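Side-chain contacts in glycosyl transferases group 1 family protein (PDB 5I45), which probably transfers a sugar from an activated donor as a GT-B-type glycosyltransferase, the crystallised piece being its C-terminal domain: residues Ala111-Val116 and Leu180-Ala185; Ala131-Cys136 and Asp190-Lys195; Val138-Ala143 and Glu148-Asp153. All coordinates share one frame; numbering follows the deposited sequence.

Contact 1 of 3, residues Ala111-Val116 and Leu180-Ala185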
# COMPACT_ATOMS: atom_id res chain seq x y z
N ALA A 111 -7.82 6.79 2.25
CA ALA A 111 -7.76 6.45 3.66
C ALA A 111 -6.37 6.02 4.12
O ALA A 111 -6.15 5.90 5.32
CB ALA A 111 -8.76 5.34 3.97
N LEU A 112 -5.44 5.79 3.17
CA LEU A 112 -4.14 5.20 3.51
C LEU A 112 -2.98 6.18 3.51
O LEU A 112 -2.87 7.02 2.61
CB LEU A 112 -3.82 4.09 2.49
CG LEU A 112 -4.78 2.91 2.52
CD1 LEU A 112 -4.60 2.06 1.28
CD2 LEU A 112 -4.67 2.11 3.80
N ASP A 113 -2.10 6.09 4.51
CA ASP A 113 -0.88 6.87 4.53
C ASP A 113 0.21 6.31 3.64
O ASP A 113 0.99 7.07 3.10
CB ASP A 113 -0.35 7.05 5.95
CG ASP A 113 -1.01 8.19 6.67
OD1 ASP A 113 -2.17 8.07 7.09
OD2 ASP A 113 -0.37 9.26 6.75
N ILE A 114 0.29 4.98 3.56
CA ILE A 114 1.37 4.31 2.83
C ILE A 114 0.77 3.24 1.97
O ILE A 114 -0.14 2.53 2.43
CB ILE A 114 2.39 3.69 3.81
CG1 ILE A 114 2.97 4.74 4.75
CG2 ILE A 114 3.45 2.90 3.05
CD1 ILE A 114 3.80 4.19 5.90
N VAL A 115 1.27 3.09 0.75
CA VAL A 115 0.89 2.00 -0.14
C VAL A 115 2.14 1.26 -0.56
O VAL A 115 3.16 1.88 -0.88
CB VAL A 115 0.09 2.49 -1.37
CG1 VAL A 115 -0.14 1.35 -2.37
CG2 VAL A 115 -1.24 3.03 -0.92
N VAL A 116 2.06 -0.08 -0.50
CA VAL A 116 3.15 -0.94 -0.96
C VAL A 116 2.77 -1.61 -2.26
O VAL A 116 1.71 -2.17 -2.36
CB VAL A 116 3.52 -1.99 0.10
CG1 VAL A 116 4.66 -2.86 -0.38
CG2 VAL A 116 3.91 -1.30 1.41
N LEU A 180 9.04 13.42 7.07
CA LEU A 180 9.63 12.86 5.86
C LEU A 180 8.56 12.17 5.02
O LEU A 180 8.50 12.33 3.82
CB LEU A 180 10.71 11.84 6.21
CG LEU A 180 11.30 11.06 5.03
CD1 LEU A 180 12.03 11.95 4.04
CD2 LEU A 180 12.20 9.98 5.62
N ARG A 181 7.68 11.41 5.68
CA ARG A 181 6.61 10.72 4.97
C ARG A 181 5.76 11.69 4.17
O ARG A 181 5.45 11.46 3.01
CB ARG A 181 5.73 9.89 5.92
CG ARG A 181 4.66 9.09 5.20
CD ARG A 181 3.82 8.21 6.09
NE ARG A 181 2.85 8.93 6.89
CZ ARG A 181 2.87 9.14 8.20
NH1 ARG A 181 3.89 8.80 8.98
NH2 ARG A 181 1.81 9.70 8.76
N TYR A 182 5.36 12.77 4.82
CA TYR A 182 4.51 13.75 4.13
C TYR A 182 5.22 14.44 2.97
O TYR A 182 4.58 14.70 1.94
CB TYR A 182 3.92 14.77 5.11
CG TYR A 182 2.92 14.18 6.12
CD1 TYR A 182 1.96 13.26 5.73
CD2 TYR A 182 2.95 14.55 7.44
CE1 TYR A 182 1.05 12.73 6.63
CE2 TYR A 182 2.04 14.03 8.36
CZ TYR A 182 1.10 13.11 7.94
OH TYR A 182 0.17 12.59 8.84
N LYS A 183 6.52 14.68 3.10
CA LYS A 183 7.28 15.27 2.02
C LYS A 183 7.43 14.33 0.82
O LYS A 183 7.26 14.74 -0.32
CB LYS A 183 8.62 15.76 2.52
CG LYS A 183 9.53 16.27 1.42
CD LYS A 183 10.25 17.52 1.84
CE LYS A 183 11.52 17.68 1.02
NZ LYS A 183 11.53 16.65 -0.07
N ILE A 184 7.74 13.06 1.11
CA ILE A 184 7.84 12.04 0.07
C ILE A 184 6.51 11.93 -0.68
O ILE A 184 6.48 11.94 -1.89
CB ILE A 184 8.20 10.67 0.71
CG1 ILE A 184 9.64 10.69 1.21
CG2 ILE A 184 7.94 9.50 -0.25
CD1 ILE A 184 10.70 10.70 0.18
N ALA A 185 5.42 11.87 0.09
CA ALA A 185 4.08 11.74 -0.50
C ALA A 185 3.71 12.94 -1.38
O ALA A 185 3.19 12.76 -2.47
CB ALA A 185 3.03 11.50 0.58
O HOH W 1 -1.94 11.43 7.37
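Arg-181 reaches from its helix to Asp-113 and shows how one carboxylate oxygen can gather several donors. Asp-113 OD2 accepts a hydrogen bond from Arg-181 NH2 at 3.0 Å in a salt bridge, and NE adds a weak bond to the same oxygen. The approach is not the flat, two-oxygen pairing: carboxylate and guanidinium planes stand 75° apart, and NH2 meets OD2 from above the carboxylate plane. The bend at chi3 of Arg-181 (74°), after two extended torsions, turns the head group into this position, and its NH1 is held separately by Leu-174 O. The close apolar packing is beside the ion pair, where the CD methylene of Arg-181 rests 3.8 Å from Ile-114 CG1 with the two side chains crossing nearly at right angles. The outer side is looser. There the nearest atom of the exposed Tyr-182, CE1, lies 3.8 Å from Asp-113 OD2, and its hydroxyl is joined to the carboxylate through a water that donates to OD2 at 2.7 Å. The salt bridge thus links helix 178-195 to the segment carrying strand 114-117, with Trp-61 of strand 61-66 against Asp-113, Ile-114 and Arg-181, and helix 164-176 against Ile-114.

Contact 2 of 3, residues Ala131-Cys136 and Asp190-Lys195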
# COMPACT_ATOMS: atom_id res chain seq x y z
N ALA A 131 -1.79 5.64 -6.14
CA ALA A 131 -1.42 5.95 -4.76
C ALA A 131 -0.79 7.34 -4.67
O ALA A 131 -1.14 8.13 -3.79
CB ALA A 131 -0.49 4.91 -4.21
N MSE A 132 0.14 7.64 -5.57
CA MSE A 132 0.79 8.94 -5.58
C MSE A 132 -0.18 10.06 -5.88
O MSE A 132 -0.09 11.13 -5.28
CB MSE A 132 1.95 8.91 -6.59
CG MSE A 132 3.03 7.93 -6.11
SE MSE A 132 4.26 7.33 -7.53
CE MSE A 132 5.52 8.88 -7.50
N ALA A 133 -1.10 9.83 -6.79
CA ALA A 133 -2.14 10.84 -7.10
C ALA A 133 -3.02 11.11 -5.88
O ALA A 133 -3.61 12.19 -5.78
CB ALA A 133 -2.97 10.38 -8.29
N SER A 134 -3.10 10.13 -4.98
CA SER A 134 -3.88 10.29 -3.78
C SER A 134 -3.06 10.79 -2.60
O SER A 134 -3.56 10.86 -1.49
CB SER A 134 -4.53 8.96 -3.41
OG SER A 134 -5.22 8.39 -4.52
N LYS A 135 -1.79 11.12 -2.84
CA LYS A 135 -0.87 11.58 -1.83
C LYS A 135 -0.58 10.54 -0.73
O LYS A 135 -0.35 10.86 0.42
CB LYS A 135 -1.28 12.96 -1.27
CG LYS A 135 -0.11 13.89 -1.02
CD LYS A 135 -0.51 15.28 -0.58
CE LYS A 135 -1.18 16.13 -1.66
NZ LYS A 135 -1.40 17.51 -1.14
N CYS A 136 -0.55 9.29 -1.16
CA CYS A 136 -0.03 8.18 -0.32
C CYS A 136 1.47 8.11 -0.53
O CYS A 136 1.96 8.32 -1.65
CB CYS A 136 -0.62 6.85 -0.74
SG CYS A 136 -2.39 6.77 -0.80
N ASP A 190 3.16 15.61 -6.66
CA ASP A 190 3.58 16.67 -7.58
C ASP A 190 4.05 16.08 -8.91
O ASP A 190 3.77 16.63 -9.96
CB ASP A 190 4.67 17.53 -6.96
CG ASP A 190 4.15 18.41 -5.82
OD1 ASP A 190 2.93 18.57 -5.69
OD2 ASP A 190 4.96 18.93 -5.03
N LEU A 191 4.79 14.99 -8.83
CA LEU A 191 5.28 14.35 -10.02
C LEU A 191 4.15 13.80 -10.87
O LEU A 191 4.08 14.06 -12.06
CB LEU A 191 6.25 13.21 -9.67
CG LEU A 191 6.68 12.34 -10.86
CD1 LEU A 191 7.55 13.13 -11.79
CD2 LEU A 191 7.42 11.12 -10.35
N VAL A 192 3.24 13.04 -10.27
CA VAL A 192 2.22 12.39 -11.09
C VAL A 192 1.19 13.37 -11.64
O VAL A 192 0.75 13.22 -12.78
CB VAL A 192 1.61 11.15 -10.38
CG1 VAL A 192 2.75 10.21 -9.98
CG2 VAL A 192 0.76 11.57 -9.19
N THR A 193 0.84 14.41 -10.88
CA THR A 193 -0.14 15.38 -11.38
C THR A 193 0.45 16.26 -12.50
O THR A 193 -0.29 16.86 -13.28
CB THR A 193 -0.74 16.25 -10.27
OG1 THR A 193 0.31 16.90 -9.55
CG2 THR A 193 -1.57 15.41 -9.33
N THR A 194 1.79 16.28 -12.60
CA THR A 194 2.47 17.05 -13.63
C THR A 194 2.78 16.19 -14.84
O THR A 194 2.55 16.63 -15.97
CB THR A 194 3.81 17.60 -13.13
OG1 THR A 194 3.57 18.45 -12.00
CG2 THR A 194 4.54 18.39 -14.23
N LYS A 195 3.33 15.00 -14.61
CA LYS A 195 3.85 14.17 -15.71
C LYS A 195 3.01 12.96 -16.13
O LYS A 195 3.17 12.47 -17.25
CB LYS A 195 5.28 13.72 -15.34
CG LYS A 195 5.97 12.87 -16.41
CD LYS A 195 7.48 13.07 -16.47
CE LYS A 195 8.19 12.77 -15.18
NZ LYS A 195 9.67 12.57 -15.38
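Val-192 makes its closest approach to main chain and not to a side chain: its CG2 methyl lies 3.5 Å from the backbone N of Ala-133 and 3.6 Å from that residue's CA. The small side chain of Ala-133 is consistent with this close approach, and the CA atoms of Ala-133 and Val-192 come within 6.1 Å. The other methyl, CG1, faces Met-132, a selenomethionine here, and sits 3.7 Å from its CB. With chi1 at -54°, Val-192 lays CG1 on Met-132 while CG2 lies over Ala-133 and also touches Met-132 CB. The selenomethionine chain bends at chi3 (84°), which turns its terminal CE toward helix 178-195, 3.9 Å from Val-192 CG1; CE also reaches Leu-191 CD2 at 4.1 Å. Met-132 and Val-192 each have two conformers, and these distances hold for one conformer of each. No hydrogen bond crosses the contact, and the side-chain packing is apolar. Immediately beyond it helix 126-133 stops in a Schellman motif, with Lys-135 at positive phi and Cys-136 N bonded to Ala-131 O. Lys-135 then makes a cation-pi contact with Tyr-189 and a hydrogen bond to Gln-186, both on helix 178-195. Helix 126-133 is the crossover helix of a beta-alpha-beta unit joining parallel strands 114-117 and 137-140, here packed by helix 178-195, consistent with the Rossmann-like C-terminal domain of a GT-B fold.

Contact 3 of 3, residues Val138-Ala143 and Glu148-Asp153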
# COMPACT_ATOMS: atom_id res chain seq x y z
N VAL A 138 4.61 5.91 -1.28
CA VAL A 138 4.72 4.61 -1.93
C VAL A 138 6.08 3.96 -1.73
O VAL A 138 7.16 4.59 -1.89
CB VAL A 138 4.44 4.74 -3.44
CG1 VAL A 138 4.69 3.43 -4.20
CG2 VAL A 138 3.00 5.16 -3.66
N ILE A 139 5.99 2.67 -1.40
CA ILE A 139 7.14 1.77 -1.38
C ILE A 139 6.87 0.76 -2.48
O ILE A 139 5.84 0.13 -2.50
CB ILE A 139 7.24 1.03 -0.03
CG1 ILE A 139 7.47 2.01 1.11
CG2 ILE A 139 8.37 -0.00 -0.10
CD1 ILE A 139 7.17 1.41 2.48
N ALA A 140 7.80 0.60 -3.41
CA ALA A 140 7.58 -0.26 -4.56
C ALA A 140 8.81 -1.00 -4.99
O ALA A 140 9.93 -0.56 -4.79
CB ALA A 140 7.13 0.61 -5.75
N THR A 141 8.58 -2.16 -5.61
CA THR A 141 9.62 -2.84 -6.39
C THR A 141 9.72 -2.14 -7.77
O THR A 141 8.89 -1.33 -8.14
CB THR A 141 9.21 -4.28 -6.63
OG1 THR A 141 7.93 -4.28 -7.26
CG2 THR A 141 9.15 -5.07 -5.34
N LYS A 142 10.71 -2.55 -8.55
CA LYS A 142 10.88 -2.08 -9.95
C LYS A 142 9.57 -2.30 -10.73
O LYS A 142 9.05 -1.39 -11.40
CB LYS A 142 12.02 -2.84 -10.61
CG LYS A 142 12.32 -2.44 -12.05
CD LYS A 142 13.57 -3.12 -12.59
CE LYS A 142 14.83 -2.59 -11.92
NZ LYS A 142 16.05 -2.86 -12.71
N ALA A 143 9.00 -3.49 -10.60
CA ALA A 143 7.72 -3.82 -11.26
C ALA A 143 6.58 -2.95 -10.74
O ALA A 143 5.72 -2.48 -11.50
CB ALA A 143 7.38 -5.29 -11.05
N GLU A 148 10.28 3.01 -14.06
CA GLU A 148 11.12 3.97 -13.33
C GLU A 148 10.42 5.28 -12.91
O GLU A 148 10.94 6.37 -13.11
CB GLU A 148 12.39 4.24 -14.13
CG GLU A 148 13.23 3.00 -14.33
CD GLU A 148 14.51 3.27 -15.09
OE1 GLU A 148 14.68 4.41 -15.59
OE2 GLU A 148 15.34 2.34 -15.18
N ILE A 149 9.24 5.15 -12.33
CA ILE A 149 8.45 6.30 -11.85
C ILE A 149 9.08 6.94 -10.61
O ILE A 149 9.03 8.15 -10.43
CB ILE A 149 7.02 5.85 -11.46
CG1 ILE A 149 6.26 5.36 -12.71
CG2 ILE A 149 6.24 6.97 -10.75
CD1 ILE A 149 5.02 4.54 -12.39
N ILE A 150 9.63 6.13 -9.74
CA ILE A 150 10.12 6.58 -8.44
C ILE A 150 11.62 6.85 -8.40
O ILE A 150 12.41 6.09 -8.94
CB ILE A 150 9.72 5.56 -7.36
CG1 ILE A 150 8.20 5.64 -7.15
CG2 ILE A 150 10.45 5.79 -6.03
CD1 ILE A 150 7.61 4.56 -6.28
N VAL A 151 11.97 7.95 -7.74
CA VAL A 151 13.34 8.27 -7.37
C VAL A 151 13.41 8.00 -5.87
O VAL A 151 12.75 8.68 -5.06
CB VAL A 151 13.66 9.72 -7.65
CG1 VAL A 151 15.08 10.05 -7.19
CG2 VAL A 151 13.45 10.05 -9.13
N ASP A 152 14.20 6.99 -5.48
CA ASP A 152 14.27 6.57 -4.10
C ASP A 152 14.64 7.71 -3.16
O ASP A 152 15.57 8.45 -3.42
CB ASP A 152 15.28 5.44 -3.95
CG ASP A 152 15.25 4.86 -2.57
OD1 ASP A 152 14.37 4.05 -2.26
OD2 ASP A 152 16.11 5.23 -1.76
N ASP A 153 13.88 7.84 -2.06
CA ASP A 153 14.04 8.87 -1.04
C ASP A 153 13.65 10.27 -1.48
O ASP A 153 13.84 11.20 -0.72
CB ASP A 153 15.46 8.86 -0.41
CG ASP A 153 15.49 9.62 0.93
OD1 ASP A 153 14.73 9.21 1.86
OD2 ASP A 153 16.24 10.57 1.08
O HOH W 2 10.66 0.41 -12.84
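Ile-150 sets a single methyl, CD1, against two residues of strand 137-140, 3.8 Å from Val-138 CG1 and 4.0 Å from Ala-140 CB. The strand belongs to the parallel sheet of a Rossmann-like domain, the C-terminal half of a GT-B fold, and here a loop takes the place usually filled by a crossover helix on the way to the next parallel strand, 157-158. Val-138 and Ala-140, two apart in the strand, both direct CB toward the loop, whereas Ile-139 between them turns to the other face and packs on helix 164-176. The isoleucine arm is nearly straight: with chi2 at 171°, CD1 is carried away from the loop backbone toward the strand, and it makes the direct side-chain contact where the CA atoms of Ala-140 and Ile-150 are 8.3 Å apart. Its partner methyl is aimed by Val-138 chi1 (174°), which sets CG1 anti to the backbone N. In the next shell, Ala-145 touches both Ala-140 and Ile-150, Asn-155 lies against Ile-150, and Met-132 and Ala-131 of helix 126-133 lie against Val-138. Further out, the strand is fixed by backbone bonds to Tyr-157 and the loop by Asp-152 OD1, which accepts from Leu-158 N. The polar edge of the contact carries no direct bond between the segments. A water spans it instead, donating to Lys-142 O at 2.8 Å and accepting from Glu-148 N at 2.9 Å.

How the contacts relate
All three contacts are largely buried, yet they differ in depth and chemistry. Contact 1 lies deepest, its centre about 9 Å from the centre of the chain, against about 14 and 12 Å for contacts 2 and 3, and is the one built on charge, with an exposed tyrosine at its margin; contacts 2 and 3 are apolar between their side chains. Contacts 1 and 2 share helix 178-195, attaching parts of it about three turns apart to segment 111-116 and to helix 126-133. Contacts 1 and 3 use neighbouring strands, where Val-115 O and Ile-139 N lie 3.0 Å apart, a probable hydrogen bond. Contacts 2 and 3 meet through methyls, with Ala-131 CB 3.5 Å from Val-138 CG2.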